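Local coordinates for hypothetical protein RPA3614 (Rhodopseudomonas palustris, PDB 2HHG) that is of unknown function but has a rhodanese-like domain, and so possibly acts as a sulfurtransferase of the thiosulfate-cyanide kind, at residues L24-A27 against D28-L32; D44-P48 against R49-R53; S62-R65 against G66-E69; K80-F83 against Q84-K87. One frame throughout, in Å; residues are numbered along the deposited sequence.

Interaction 1 of 4, residues L24-A27 against D28-L32; sequences LTTA and DAIAL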
loop_
_atom_site.group_PDB
_atom_site.type_symbol
_atom_site.label_atom_id
_atom_site.label_comp_id
_atom_site.label_asym_id
_atom_site.label_seq_id
_atom_site.Cartn_x
_atom_site.Cartn_y
_atom_site.Cartn_z
ATOM N N LEU A 24 2.783 -3.573 9.217
ATOM C CA LEU A 24 3.054 -2.557 10.198
ATOM C C LEU A 24 1.753 -2.291 10.947
ATOM O O LEU A 24 0.729 -2.021 10.320
ATOM C CB LEU A 24 3.532 -1.323 9.436
ATOM C CG LEU A 24 4.041 -0.070 10.119
ATOM C CD1 LEU A 24 5.246 -0.358 10.998
ATOM C CD2 LEU A 24 4.390 0.942 9.038
ATOM N N THR A 25 1.769 -2.383 12.279
ATOM C CA THR A 25 0.548 -2.101 13.046
ATOM C C THR A 25 0.107 -0.661 12.815
ATOM O O THR A 25 0.922 0.209 12.497
ATOM C CB THR A 25 0.698 -2.328 14.567
ATOM O OG1 THR A 25 1.583 -1.351 15.119
ATOM C CG2 THR A 25 1.201 -3.731 14.878
ATOM N N THR A 26 -1.187 -0.416 12.968
ATOM C CA THR A 26 -1.714 0.922 12.784
ATOM C C THR A 26 -0.999 1.909 13.707
ATOM O O THR A 26 -0.601 2.992 13.271
ATOM C CB THR A 26 -3.226 0.950 13.017
ATOM O OG1 THR A 26 -3.817 -0.209 12.412
ATOM C CG2 THR A 26 -3.829 2.197 12.417
ATOM N N ALA A 27 -0.791 1.515 14.965
ATOM C CA ALA A 27 -0.149 2.384 15.944
ATOM C C ALA A 27 1.299 2.687 15.564
ATOM O O ALA A 27 1.754 3.824 15.686
ATOM C CB ALA A 27 -0.225 1.779 17.337
ATOM N N ASP A 28 2.022 1.675 15.090
ATOM C CA ASP A 28 3.398 1.886 14.657
ATOM C C ASP A 28 3.482 2.796 13.428
ATOM O O ASP A 28 4.372 3.635 13.331
ATOM C CB ASP A 28 4.095 0.557 14.368
ATOM C CG ASP A 28 4.410 -0.229 15.623
ATOM O OD1 ASP A 28 4.275 0.320 16.738
ATOM O OD2 ASP A 28 4.798 -1.408 15.488
ATOM N N ALA A 29 2.547 2.623 12.496
ATOM C CA ALA A 29 2.497 3.470 11.307
ATOM C C ALA A 29 2.200 4.933 11.663
ATOM O O ALA A 29 2.806 5.853 11.113
ATOM C CB ALA A 29 1.477 2.933 10.320
ATOM N N ILE A 30 1.272 5.134 12.594
ATOM C CA ILE A 30 0.952 6.474 13.069
ATOM C C ILE A 30 2.178 7.110 13.744
ATOM O O ILE A 30 2.516 8.270 13.471
ATOM C CB ILE A 30 -0.295 6.464 13.988
ATOM C CG1 ILE A 30 -1.540 6.146 13.148
ATOM C CG2 ILE A 30 -0.449 7.799 14.724
ATOM C CD1 ILE A 30 -2.795 5.880 13.953
ATOM N N ALA A 31 2.860 6.343 14.595
ATOM C CA ALA A 31 4.061 6.846 15.264
ATOM C C ALA A 31 5.150 7.191 14.256
ATOM O O ALA A 31 5.820 8.211 14.386
ATOM C CB ALA A 31 4.580 5.851 16.292
ATOM N N LEU A 32 5.308 6.343 13.237
ATOM C CA LEU A 32 6.265 6.589 12.161
ATOM C C LEU A 32 5.967 7.913 11.454
ATOM O O LEU A 32 6.863 8.712 11.188
ATOM C CB LEU A 32 6.247 5.430 11.155
ATOM C CG LEU A 32 7.206 5.513 9.963
ATOM C CD1 LEU A 32 8.655 5.540 10.436
ATOM C CD2 LEU A 32 6.974 4.348 9.009
HETATM O O HOH W 1 4.266 -3.181 13.476
HETATM O O HOH W 2 2.408 -1.541 17.697
#
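T25 meets D28 at the first turn of helix 26-34, where the threonine hydroxyl OG1 accepts from D28 N at 3.1 Å and caps the helix. The hydroxyl sits between the backbone N and the carbonyl carbon of its own residue (chi1 68°), and threonine suits the N-cap because this short side chain carries an acceptor that reaches the amide of D28. One water accepts from T25 N and donates to D28 OD2, 2.7 Å from that oxygen; a second lies against T25 OG1 and donates weakly to D28 OD1, so the capping hydroxyl has both D28 N and a water about it. Further amides are met by main-chain oxygens in the usual i to i+4 way: A29 N gives to T25 O at 2.9 Å, I30 N to T26 O and A31 N to A27 O. The hydroxyl of T26 looks elsewhere, to E118 O. L24 covers the apolar flank, its CD1 3.7 Å from D28 CB and its CD2 3.8 Å from A29 CB. An alanine in place of L24 would probably open a gap beside A29 and D28 CB. Strand 22-24 leads through T25 into helix 26-34, with L24 paired to strand 114-117 through H116, while A29 and I30 rest on W124 of helix 120-126.

Interaction 2 of 4, residues D44-P48 against R49-R53; sequences DIRDP and REIER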
loop_
_atom_site.group_PDB
_atom_site.type_symbol
_atom_site.label_atom_id
_atom_site.label_comp_id
_atom_site.label_asym_id
_atom_site.label_seq_id
_atom_site.Cartn_x
_atom_site.Cartn_y
_atom_site.Cartn_z
ATOM N N ASP A 44 -0.444 5.672 -1.034
ATOM C CA ASP A 44 -1.885 5.450 -1.009
ATOM C C ASP A 44 -2.298 4.819 -2.329
ATOM O O ASP A 44 -2.167 5.442 -3.373
ATOM C CB ASP A 44 -2.559 6.815 -0.854
ATOM C CG ASP A 44 -4.055 6.740 -0.586
ATOM O OD1 ASP A 44 -4.711 5.723 -0.883
ATOM O OD2 ASP A 44 -4.575 7.763 -0.080
ATOM N N ILE A 45 -2.801 3.592 -2.280
ATOM C CA ILE A 45 -3.142 2.872 -3.505
ATOM C C ILE A 45 -4.641 2.863 -3.816
ATOM O O ILE A 45 -5.080 2.178 -4.749
ATOM C CB ILE A 45 -2.577 1.441 -3.500
ATOM C CG1 ILE A 45 -3.304 0.570 -2.466
ATOM C CG2 ILE A 45 -1.064 1.475 -3.296
ATOM C CD1 ILE A 45 -2.877 -0.876 -2.458
ATOM N N ARG A 46 -5.414 3.641 -3.061
ATOM C CA ARG A 46 -6.866 3.693 -3.236
ATOM C C ARG A 46 -7.303 4.381 -4.523
ATOM O O ARG A 46 -6.570 5.168 -5.116
ATOM C CB ARG A 46 -7.517 4.396 -2.046
ATOM C CG ARG A 46 -7.405 3.608 -0.746
ATOM C CD ARG A 46 -7.968 4.381 0.417
ATOM N NE ARG A 46 -7.206 5.604 0.626
ATOM C CZ ARG A 46 -7.638 6.662 1.302
ATOM N NH1 ARG A 46 -8.837 6.655 1.868
ATOM N NH2 ARG A 46 -6.854 7.720 1.420
ATOM N N ASP A 47 -8.522 4.066 -4.940
ATOM C CA ASP A 47 -9.178 4.787 -6.011
ATOM C C ASP A 47 -9.369 6.245 -5.549
ATOM O O ASP A 47 -9.645 6.493 -4.367
ATOM C CB ASP A 47 -10.516 4.104 -6.304
ATOM C CG ASP A 47 -11.278 4.748 -7.443
ATOM O OD1 ASP A 47 -11.869 5.827 -7.246
ATOM O OD2 ASP A 47 -11.311 4.163 -8.546
ATOM N N PRO A 48 -9.214 7.221 -6.464
ATOM C CA PRO A 48 -9.349 8.631 -6.076
ATOM C C PRO A 48 -10.703 8.977 -5.447
ATOM O O PRO A 48 -10.796 9.931 -4.668
ATOM C CB PRO A 48 -9.167 9.378 -7.407
ATOM C CG PRO A 48 -9.471 8.362 -8.460
ATOM C CD PRO A 48 -8.924 7.093 -7.904
ATOM N N ARG A 49 -11.742 8.212 -5.765
ATOM C CA ARG A 49 -13.067 8.464 -5.208
ATOM C C ARG A 49 -13.153 8.053 -3.733
ATOM O O ARG A 49 -13.878 8.667 -2.947
ATOM C CB ARG A 49 -14.132 7.769 -6.053
ATOM C CG ARG A 49 -14.233 8.324 -7.466
ATOM C CD ARG A 49 -15.034 7.426 -8.393
ATOM N NE ARG A 49 -14.313 6.193 -8.695
ATOM C CZ ARG A 49 -14.711 5.281 -9.577
ATOM N NH1 ARG A 49 -15.831 5.458 -10.271
ATOM N NH2 ARG A 49 -13.972 4.201 -9.779
ATOM N N GLU A 50 -12.392 7.035 -3.352
ATOM C CA GLU A 50 -12.224 6.683 -1.942
ATOM C C GLU A 50 -11.498 7.804 -1.196
ATOM O O GLU A 50 -11.873 8.178 -0.074
ATOM C CB GLU A 50 -11.413 5.397 -1.802
ATOM C CG GLU A 50 -12.048 4.151 -2.358
ATOM C CD GLU A 50 -11.126 2.964 -2.234
ATOM O OE1 GLU A 50 -10.285 2.751 -3.130
ATOM O OE2 GLU A 50 -11.233 2.240 -1.234
ATOM N N ILE A 51 -10.437 8.319 -1.809
ATOM C CA ILE A 51 -9.624 9.377 -1.209
ATOM C C ILE A 51 -10.455 10.649 -1.022
ATOM O O ILE A 51 -10.416 11.280 0.045
ATOM C CB ILE A 51 -8.360 9.665 -2.058
ATOM C CG1 ILE A 51 -7.518 8.392 -2.231
ATOM C CG2 ILE A 51 -7.530 10.795 -1.433
ATOM C CD1 ILE A 51 -6.338 8.535 -3.181
ATOM N N GLU A 52 -11.230 11.006 -2.041
ATOM C CA GLU A 52 -12.095 12.183 -1.946
ATOM C C GLU A 52 -13.093 12.063 -0.794
ATOM O O GLU A 52 -13.294 13.025 -0.043
ATOM C CB GLU A 52 -12.814 12.455 -3.270
ATOM C CG GLU A 52 -13.716 13.696 -3.220
ATOM C CD GLU A 52 -14.290 14.084 -4.568
ATOM O OE1 GLU A 52 -14.091 13.342 -5.553
ATOM O OE2 GLU A 52 -14.941 15.148 -4.637
ATOM N N ARG A 53 -13.686 10.882 -0.638
ATOM C CA ARG A 53 -14.699 10.652 0.389
ATOM C C ARG A 53 -14.128 10.673 1.808
ATOM O O ARG A 53 -14.687 11.319 2.702
ATOM C CB ARG A 53 -15.417 9.323 0.123
ATOM C CG ARG A 53 -16.539 8.992 1.104
ATOM C CD ARG A 53 -17.042 7.562 0.942
ATOM N NE ARG A 53 -15.975 6.578 1.116
ATOM C CZ ARG A 53 -15.485 5.808 0.147
ATOM N NH1 ARG A 53 -15.964 5.879 -1.091
ATOM N NH2 ARG A 53 -14.509 4.956 0.421
#
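R49 crosses D47 obliquely at the start of helix 48-54, the carboxylate at the edge of the guanidinium and the two planes 31° apart. Along the arginine, CB, CG and then CD all run beside D47 OD1; with the chain bent at chi3 (-70°), NE gives OD1 a nearly straight bond at 2.9 Å on its syn side, while NH2 comes to OD2 from above the carboxylate plane, also at 2.9 Å. This side-on grip is a salt bridge. The same OD1 takes R49 N at 2.8 Å on its anti side, the capping bond proper, and the two donors probably stabilise its negative charge. D47 and E50 form a capping box: E50 OE1 accepts from D47 N at 2.8 Å, while R98 of helix 97-109 also pairs with that oxygen. Aspartate's short carboxylate reaches R49 N, and glutamate's longer one comes back to D47 N. Just upstream, D44 makes an Asx turn, its OD1 accepting from R46 N, and binds the R46 guanidinium through both oxygens, NH2 to OD2 at 2.7 Å. R46 also bonds to G55 O and makes a cation-pi contact with F121. An alanine at D44 would probably cost R46 its side-on carboxylate partner and leave R46 N without its Asx-turn acceptor. I51 lays CG1 over one face of the R46 group, 3.6 Å above its plane and set toward the rim, and its CD1 comes 3.6 Å from D44 OD2.

Interaction 3 of 4, residues S62-R65 against G66-E69; sequences SCTR and GMLE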
loop_
_atom_site.group_PDB
_atom_site.type_symbol
_atom_site.label_atom_id
_atom_site.label_comp_id
_atom_site.label_asym_id
_atom_site.label_seq_id
_atom_site.Cartn_x
_atom_site.Cartn_y
_atom_site.Cartn_z
ATOM N N SER A 62 0.065 9.262 -4.017
ATOM C CA SER A 62 -1.020 8.488 -4.619
ATOM C C SER A 62 -0.557 7.745 -5.855
ATOM O O SER A 62 -0.129 8.352 -6.833
ATOM C CB SER A 62 -2.209 9.391 -4.977
ATOM O OG SER A 62 -3.155 8.719 -5.803
ATOM N N CYS A 63 -0.662 6.425 -5.801
ATOM C CA CYS A 63 -0.475 5.590 -6.976
ATOM C C CYS A 63 -1.488 4.474 -6.872
ATOM O O CYS A 63 -1.385 3.616 -5.998
ATOM C CB CYS A 63 0.937 4.998 -7.060
ATOM S SG CYS A 63 1.158 3.920 -8.507
ATOM N N THR A 64 -2.492 4.498 -7.740
ATOM C CA THR A 64 -3.525 3.465 -7.665
ATOM C C THR A 64 -2.900 2.083 -7.865
ATOM O O THR A 64 -1.906 1.926 -8.583
ATOM C CB THR A 64 -4.676 3.690 -8.661
ATOM O OG1 THR A 64 -4.181 3.596 -10.003
ATOM C CG2 THR A 64 -5.341 5.049 -8.444
ATOM N N ARG A 65 -3.469 1.081 -7.207
ATOM C CA ARG A 65 -2.873 -0.241 -7.236
ATOM C C ARG A 65 -2.689 -0.743 -8.667
ATOM O O ARG A 65 -1.667 -1.351 -8.989
ATOM C CB ARG A 65 -3.681 -1.235 -6.404
ATOM C CG ARG A 65 -3.136 -2.648 -6.498
ATOM C CD ARG A 65 -3.754 -3.637 -5.502
ATOM N NE ARG A 65 -3.273 -4.972 -5.868
ATOM C CZ ARG A 65 -3.999 -5.929 -6.440
ATOM N NH1 ARG A 65 -5.308 -5.792 -6.612
ATOM N NH2 ARG A 65 -3.415 -7.062 -6.803
ATOM N N GLY A 66 -3.659 -0.450 -9.529
ATOM C CA GLY A 66 -3.630 -0.937 -10.899
ATOM C C GLY A 66 -2.545 -0.342 -11.775
ATOM O O GLY A 66 -2.277 -0.870 -12.856
HETATM N N MSE A 67 -1.920 0.740 -11.311
HETATM C CA MSE A 67 -0.820 1.395 -12.028
HETATM C C MSE A 67 0.553 1.092 -11.443
HETATM O O MSE A 67 1.575 1.506 -12.008
HETATM C CB MSE A 67 -1.016 2.906 -11.990
HETATM C CG MSE A 67 -2.166 3.355 -12.833
HETATM SE SE MSE A 67 -2.274 5.253 -12.947
HETATM C CE MSE A 67 -4.019 5.341 -13.804
ATOM N N LEU A 68 0.584 0.381 -10.321
ATOM C CA LEU A 68 1.793 0.272 -9.508
ATOM C C LEU A 68 3.024 -0.181 -10.283
ATOM O O LEU A 68 4.075 0.465 -10.228
ATOM C CB LEU A 68 1.539 -0.668 -8.332
ATOM C CG LEU A 68 2.589 -0.714 -7.227
ATOM C CD1 LEU A 68 2.695 0.644 -6.529
ATOM C CD2 LEU A 68 2.258 -1.821 -6.237
ATOM N N GLU A 69 2.893 -1.284 -11.014
ATOM C CA GLU A 69 4.044 -1.855 -11.715
ATOM C C GLU A 69 4.608 -0.884 -12.740
ATOM O O GLU A 69 5.824 -0.804 -12.933
ATOM C CB GLU A 69 3.670 -3.176 -12.395
ATOM C CG GLU A 69 3.137 -4.249 -11.440
ATOM C CD GLU A 69 1.620 -4.237 -11.257
ATOM O OE1 GLU A 69 0.985 -3.178 -11.418
ATOM O OE2 GLU A 69 1.063 -5.303 -10.936
HETATM O O HOH W 3 -0.847 -4.143 -9.022
#
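C63 and L68 make the close, buried side of this turn: the sulfur SG lies 3.8 Å from L68 CA and 4.1 Å from the methyl CD1 of L68. With SG anti to the backbone N (chi1 179°), the thiol lies against the start of helix 68-72, and cysteine suits the place because it is small and apolar enough for SG to lie close on both the L68 backbone and its methyl. It also touches the first side-chain carbon of M67, SG to CB at 4.2 Å. L68, a branched apolar residue, carries this side onward to A102 of helix 97-109 and to F83. The backbone between them turns by i to i+3 bonds, M67 N giving to T64 O at 3.0 Å and L68 N to R65 O at 3.1 Å. Both donors stand well above the carbonyl planes, the second by 64°, and the two successive bonds tighten the turn that leads the loop after strand 61-62 into the helix. The other side is looser and more polar. The extended selenomethionine M67 crosses T64 obliquely, with T64 OG1 3.5 Å from M67 CG and SE a little farther off. R65 is extended from CG to NE, and its side chain touches L101 of helix 97-109, while the carboxylate of E69, on a chain bent at chi2, is linked to R65 O by a water that donates to OE2 at 2.9 Å and also to the carbonyl.

Interaction 4 of 4, residues K80-F83 against Q84-K87; sequences KPIF and QEDK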
loop_
_atom_site.group_PDB
_atom_site.type_symbol
_atom_site.label_atom_id
_atom_site.label_comp_id
_atom_site.label_asym_id
_atom_site.label_seq_id
_atom_site.Cartn_x
_atom_site.Cartn_y
_atom_site.Cartn_z
ATOM N N LYS A 80 7.951 6.478 -12.298
ATOM C CA LYS A 80 7.981 7.634 -11.413
ATOM C C LYS A 80 9.230 7.523 -10.555
ATOM O O LYS A 80 9.443 6.497 -9.899
ATOM C CB LYS A 80 6.730 7.687 -10.543
ATOM C CG LYS A 80 5.437 7.748 -11.330
ATOM C CD LYS A 80 5.291 9.048 -12.102
ATOM C CE LYS A 80 3.952 9.078 -12.829
ATOM N NZ LYS A 80 3.971 8.354 -14.120
ATOM N N PRO A 81 10.078 8.570 -10.565
ATOM C CA PRO A 81 11.359 8.515 -9.863
ATOM C C PRO A 81 11.272 8.302 -8.361
ATOM O O PRO A 81 12.246 7.835 -7.769
ATOM C CB PRO A 81 11.994 9.876 -10.161
ATOM C CG PRO A 81 11.287 10.396 -11.331
ATOM C CD PRO A 81 9.910 9.838 -11.298
ATOM N N ILE A 82 10.138 8.639 -7.747
ATOM C CA ILE A 82 9.959 8.408 -6.312
ATOM C C ILE A 82 10.181 6.935 -5.937
ATOM O O ILE A 82 10.700 6.640 -4.863
ATOM C CB ILE A 82 8.584 8.932 -5.800
ATOM C CG1 ILE A 82 8.554 8.984 -4.266
ATOM C CG2 ILE A 82 7.412 8.108 -6.357
ATOM C CD1 ILE A 82 7.382 9.774 -3.710
ATOM N N PHE A 83 9.825 6.020 -6.839
ATOM C CA PHE A 83 9.978 4.591 -6.576
ATOM C C PHE A 83 11.412 4.089 -6.722
ATOM O O PHE A 83 11.680 2.917 -6.480
ATOM C CB PHE A 83 9.029 3.774 -7.453
ATOM C CG PHE A 83 7.604 3.831 -7.001
ATOM C CD1 PHE A 83 7.240 3.348 -5.742
ATOM C CD2 PHE A 83 6.618 4.367 -7.827
ATOM C CE1 PHE A 83 5.917 3.397 -5.318
ATOM C CE2 PHE A 83 5.292 4.414 -7.407
ATOM C CZ PHE A 83 4.946 3.935 -6.151
ATOM N N GLN A 84 12.322 4.967 -7.128
ATOM C CA GLN A 84 13.735 4.612 -7.212
ATOM C C GLN A 84 14.504 5.029 -5.959
ATOM O O GLN A 84 15.681 4.695 -5.806
ATOM C CB GLN A 84 14.359 5.220 -8.469
ATOM C CG GLN A 84 14.097 4.388 -9.720
ATOM C CD GLN A 84 14.989 3.169 -9.794
ATOM O OE1 GLN A 84 14.547 2.039 -9.572
ATOM N NE2 GLN A 84 16.259 3.390 -10.102
ATOM N N GLU A 85 13.835 5.740 -5.055
ATOM C CA GLU A 85 14.481 6.273 -3.857
ATOM C C GLU A 85 14.855 5.185 -2.862
ATOM O O GLU A 85 14.172 4.167 -2.743
ATOM C CB GLU A 85 13.600 7.331 -3.195
ATOM C CG GLU A 85 13.458 8.577 -4.056
ATOM C CD GLU A 85 12.622 9.668 -3.426
ATOM O OE1 GLU A 85 12.225 9.537 -2.250
ATOM O OE2 GLU A 85 12.354 10.664 -4.128
ATOM N N ASP A 86 15.951 5.432 -2.150
ATOM C CA ASP A 86 16.503 4.519 -1.166
ATOM C C ASP A 86 15.749 4.675 0.160
ATOM O O ASP A 86 16.289 5.188 1.145
ATOM C CB ASP A 86 18.001 4.826 -1.009
ATOM C CG ASP A 86 18.694 3.930 0.002
ATOM O OD1 ASP A 86 18.357 2.730 0.078
ATOM O OD2 ASP A 86 19.591 4.434 0.713
ATOM N N LYS A 87 14.494 4.226 0.167
ATOM C CA LYS A 87 13.579 4.421 1.291
ATOM C C LYS A 87 12.729 3.181 1.506
ATOM O O LYS A 87 12.681 2.304 0.644
ATOM C CB LYS A 87 12.681 5.636 1.026
ATOM C CG LYS A 87 13.440 6.964 1.056
ATOM C CD LYS A 87 12.544 8.146 0.784
ATOM C CE LYS A 87 13.297 9.454 0.973
ATOM N NZ LYS A 87 12.442 10.614 0.611
HETATM O O HOH W 4 11.958 1.436 -8.824
#
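P81 carries the carbonyl that Q84 reaches back to, and the two are joined by a 3-10 turn at residues 81-84, just before strand 88-92 in the chain. K80 precedes it: its O accepts from F83 N at 3.1 Å, while its ammonium bonds to Y78 O and forms a cation-pi contact with W71. At P81 the ring already fixes phi, which suits the first residue of a tight turn, and its O takes Q84 N at 2.9 Å, the donor standing 59° above the carbonyl plane. I82 O likewise receives E85 N, at 3.3 Å, from above its plane. Close by, the carboxylate of E85 crosses the I82 side chain, OE2 coming 4.2 Å from CG1, and OE1 holds K87 NZ in a salt bridge at 3.1 Å. K87 thus gives the charged end of E85 its partner, while the aliphatic CB and CG of E85 lie near I82 O. F83 closes the segment; its CG is anti to the carbonyl carbon (chi1 -75°), which sends the ring away from Q84, and I82 CG2 sits over one face, toward the rim. The ring packs on L68, W71 and I72 of helix 68-72 and on V43 of strand 40-44, while I82 rests on V41 of the same strand.

How the interactions relate
From the N terminus, interaction 1 starts helix 26-34 at the edge strand 22-24, interaction 2 starts helix 48-54 after strand 40-44, interaction 3 leads from strand 61-62 into helix 68-72, and interaction 4 makes a short turn before strand 88-92. All four are local and follow in series, so none nests in or crosses another. Interactions 2 and 3 touch: D44 O to C63 N at 3.0 Å and I45 O to R65 N at 3.1 Å are probable hydrogen bonds, joining the ends of adjacent strands 40-44 and 61-62 of the five-stranded parallel sheet. Interactions 3 and 4 meet where F83 CZ packs on L68 CD1. Interaction 1 stands apart, its centre about 22 Å from that of interaction 3, across the chain's centre.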